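PDB 3DTD: invasion-associated protein B from Bartonella henselae, which is of unknown function but belongs to the invasion-associated locus B family and probably takes part in the entry of the bacterium into host cells. Local coordinates for residues 157-160 with 161-165. Sequence-based numbering, arbitrary orientation.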
ATOM      1  N   ASN C 157      -4.800   5.619 -45.904  1.00 37.05           N
ATOM      2  CA  ASN C 157      -5.979   6.353 -45.435  1.00 39.36           C
ATOM      3  C   ASN C 157      -5.687   7.388 -44.353  1.00 40.24           C
ATOM      4  O   ASN C 157      -6.315   8.449 -44.327  1.00 44.01           O
ATOM      5  CB  ASN C 157      -7.070   5.394 -44.959  1.00 42.49           C
ATOM      6  CG  ASN C 157      -7.813   4.735 -46.107  1.00 45.01           C
ATOM      7  OD1 ASN C 157      -7.911   5.282 -47.207  1.00 48.88           O
ATOM      8  ND2 ASN C 157      -8.353   3.551 -45.851  1.00 45.28           N
ATOM      9  N   ALA C 158      -4.735   7.077 -43.473  1.00 39.13           N
ATOM     10  CA  ALA C 158      -4.273   8.029 -42.467  1.00 37.91           C
ATOM     11  C   ALA C 158      -3.494   9.190 -43.097  1.00 36.29           C
ATOM     12  O   ALA C 158      -3.637  10.334 -42.673  1.00 36.80           O
ATOM     13  CB  ALA C 158      -3.447   7.337 -41.390  1.00 36.07           C
ATOM     14  N   LEU C 159      -2.693   8.897 -44.118  1.00 36.49           N
ATOM     15  CA  LEU C 159      -1.948   9.941 -44.823  1.00 38.79           C
ATOM     16  C   LEU C 159      -2.865  10.862 -45.631  1.00 40.69           C
ATOM     17  O   LEU C 159      -2.628  12.064 -45.695  1.00 44.58           O
ATOM     18  CB  LEU C 159      -0.852   9.339 -45.701  1.00 37.69           C
ATOM     19  CG  LEU C 159       0.135  10.286 -46.386  1.00 38.13           C
ATOM     20  CD1 LEU C 159       0.760  11.290 -45.417  1.00 37.00           C
ATOM     21  CD2 LEU C 159       1.201   9.468 -47.065  1.00 38.14           C
ATOM     22  N   ASN C 160      -3.914  10.290 -46.220  1.00 41.18           N
ATOM     23  CA  ASN C 160      -4.973  11.053 -46.888  1.00 42.60           C
ATOM     24  C   ASN C 160      -5.694  12.030 -45.966  1.00 42.93           C
ATOM     25  O   ASN C 160      -6.043  13.137 -46.377  1.00 46.88           O
ATOM     26  CB  ASN C 160      -6.003  10.111 -47.516  1.00 41.89           C
ATOM     27  CG  ASN C 160      -5.471   9.391 -48.735  1.00 42.09           C
ATOM     28  OD1 ASN C 160      -4.403   9.714 -49.238  1.00 41.95           O
ATOM     29  ND2 ASN C 160      -6.216   8.403 -49.214  1.00 41.27           N
ATOM     30  N   ARG C 161      -5.920  11.597 -44.727  1.00 45.09           N
ATOM     31  CA  ARG C 161      -6.486  12.435 -43.677  1.00 43.31           C
ATOM     32  C   ARG C 161      -5.523  13.552 -43.264  1.00 42.48           C
ATOM     33  O   ARG C 161      -5.951  14.683 -43.034  1.00 44.92           O
ATOM     34  CB  ARG C 161      -6.892  11.569 -42.477  1.00 42.42           C
ATOM     35  CG  ARG C 161      -7.509  12.317 -41.298  1.00 43.46           C
ATOM     36  CD  ARG C 161      -8.760  13.076 -41.672  1.00 44.87           C
ATOM     37  NE  ARG C 161      -9.354  13.709 -40.502  1.00 53.63           N
ATOM     38  CZ  ARG C 161     -10.140  14.779 -40.540  1.00 55.25           C
ATOM     39  NH1 ARG C 161     -10.433  15.357 -41.699  1.00 57.42           N
ATOM     40  NH2 ARG C 161     -10.625  15.274 -39.411  1.00 55.56           N
ATOM     41  N   LEU C 162      -4.232  13.229 -43.197  1.00 43.60           N
ATOM     42  CA  LEU C 162      -3.182  14.208 -42.924  1.00 45.58           C
ATOM     43  C   LEU C 162      -3.080  15.291 -44.001  1.00 48.93           C
ATOM     44  O   LEU C 162      -2.819  16.456 -43.689  1.00 50.25           O
ATOM     45  CB  LEU C 162      -1.831  13.505 -42.734  1.00 44.06           C
ATOM     46  CG  LEU C 162      -1.133  13.606 -41.373  1.00 42.22           C
ATOM     47  CD1 LEU C 162      -2.010  13.217 -40.199  1.00 34.12           C
ATOM     48  CD2 LEU C 162       0.149  12.805 -41.383  1.00 34.43           C
ATOM     49  N   ILE C 163      -3.293  14.894 -45.256  1.00 50.30           N
ATOM     50  CA  ILE C 163      -3.348  15.820 -46.394  1.00 51.09           C
ATOM     51  C   ILE C 163      -4.563  16.739 -46.267  1.00 51.75           C
ATOM     52  O   ILE C 163      -4.455  17.950 -46.456  1.00 54.81           O
ATOM     53  CB  ILE C 163      -3.341  15.056 -47.754  1.00 51.28           C
ATOM     54  CG1 ILE C 163      -2.005  14.325 -47.949  1.00 48.07           C
ATOM     55  CG2 ILE C 163      -3.571  16.005 -48.932  1.00 52.53           C
ATOM     56  CD1 ILE C 163      -2.050  13.158 -48.915  1.00 46.16           C
ATOM     57  N   ALA C 164      -5.702  16.148 -45.915  1.00 52.02           N
ATOM     58  CA  ALA C 164      -6.960  16.867 -45.704  1.00 53.11           C
ATOM     59  C   ALA C 164      -6.929  17.846 -44.525  1.00 55.52           C
ATOM     60  O   ALA C 164      -7.581  18.890 -44.570  1.00 60.05           O
ATOM     61  CB  ALA C 164      -8.110  15.877 -45.539  1.00 50.32           C
ATOM     62  N   LEU C 165      -6.177  17.506 -43.479  1.00 57.25           N
ATOM     63  CA  LEU C 165      -6.033  18.376 -42.310  1.00 57.98           C
ATOM     64  C   LEU C 165      -5.112  19.575 -42.570  1.00 61.64           C
ATOM     65  O   LEU C 165      -5.219  20.597 -41.890  1.00 63.59           O
ATOM     66  CB  LEU C 165      -5.565  17.583 -41.086  1.00 54.72           C
ATOM     67  CG  LEU C 165      -6.607  16.706 -40.383  1.00 51.80           C
ATOM     68  CD1 LEU C 165      -5.942  15.589 -39.591  1.00 47.21           C
ATOM     69  CD2 LEU C 165      -7.540  17.528 -39.494  1.00 52.03           C
TER
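L159 meets L162 and I163 one turn further along the alpha-helix 155-168, the C-terminal helix of this mostly beta chain, which packs against the antiparallel strands 32-39 and 42-52. Four consecutive i to i+4 backbone hydrogen bonds hold the two turns together: R161 N to N157 O (3.2 Å), L162 N to A158 O, I163 N to L159 O (2.9 Å) and A164 N to N160 O.

The apolar contacts are looser. L159 reaches forward through CD1, which lies 4.3 Å from L162 CB, while its CG faces I163 CD1 at 4.4 Å. With CG1 of I163 beside its own backbone N (chi1 -65°), the CG1-CD1 arm folds back along the preceding turn, bringing CG1 to 3.3 Å from L159 O, an oxygen that already accepts the hydrogen bond from I163 N. The side chains of N160 and I163 run alongside each other in the same direction, with the amide OD1 of N160 4.2 Å from I163 CD1.

Towards the sheet, A158 and L162 both rest on I34 and M47, so successive turns of the helix share one apolar footing; L159 instead touches V122 and R126 of helix 119-127. The polar ends find partners beyond the two turns: N157 ND2 donates to a bound glycerol, probably from the crystallisation liquor, and the R161 guanidinium forms a salt bridge through NE with E27.

R161 starts with CG anti to the backbone N (chi1 -180°) and bends at chi2 (59°); one face of its guanidinium is covered near the rim by L165 CD2, 3.8 Å above the plane.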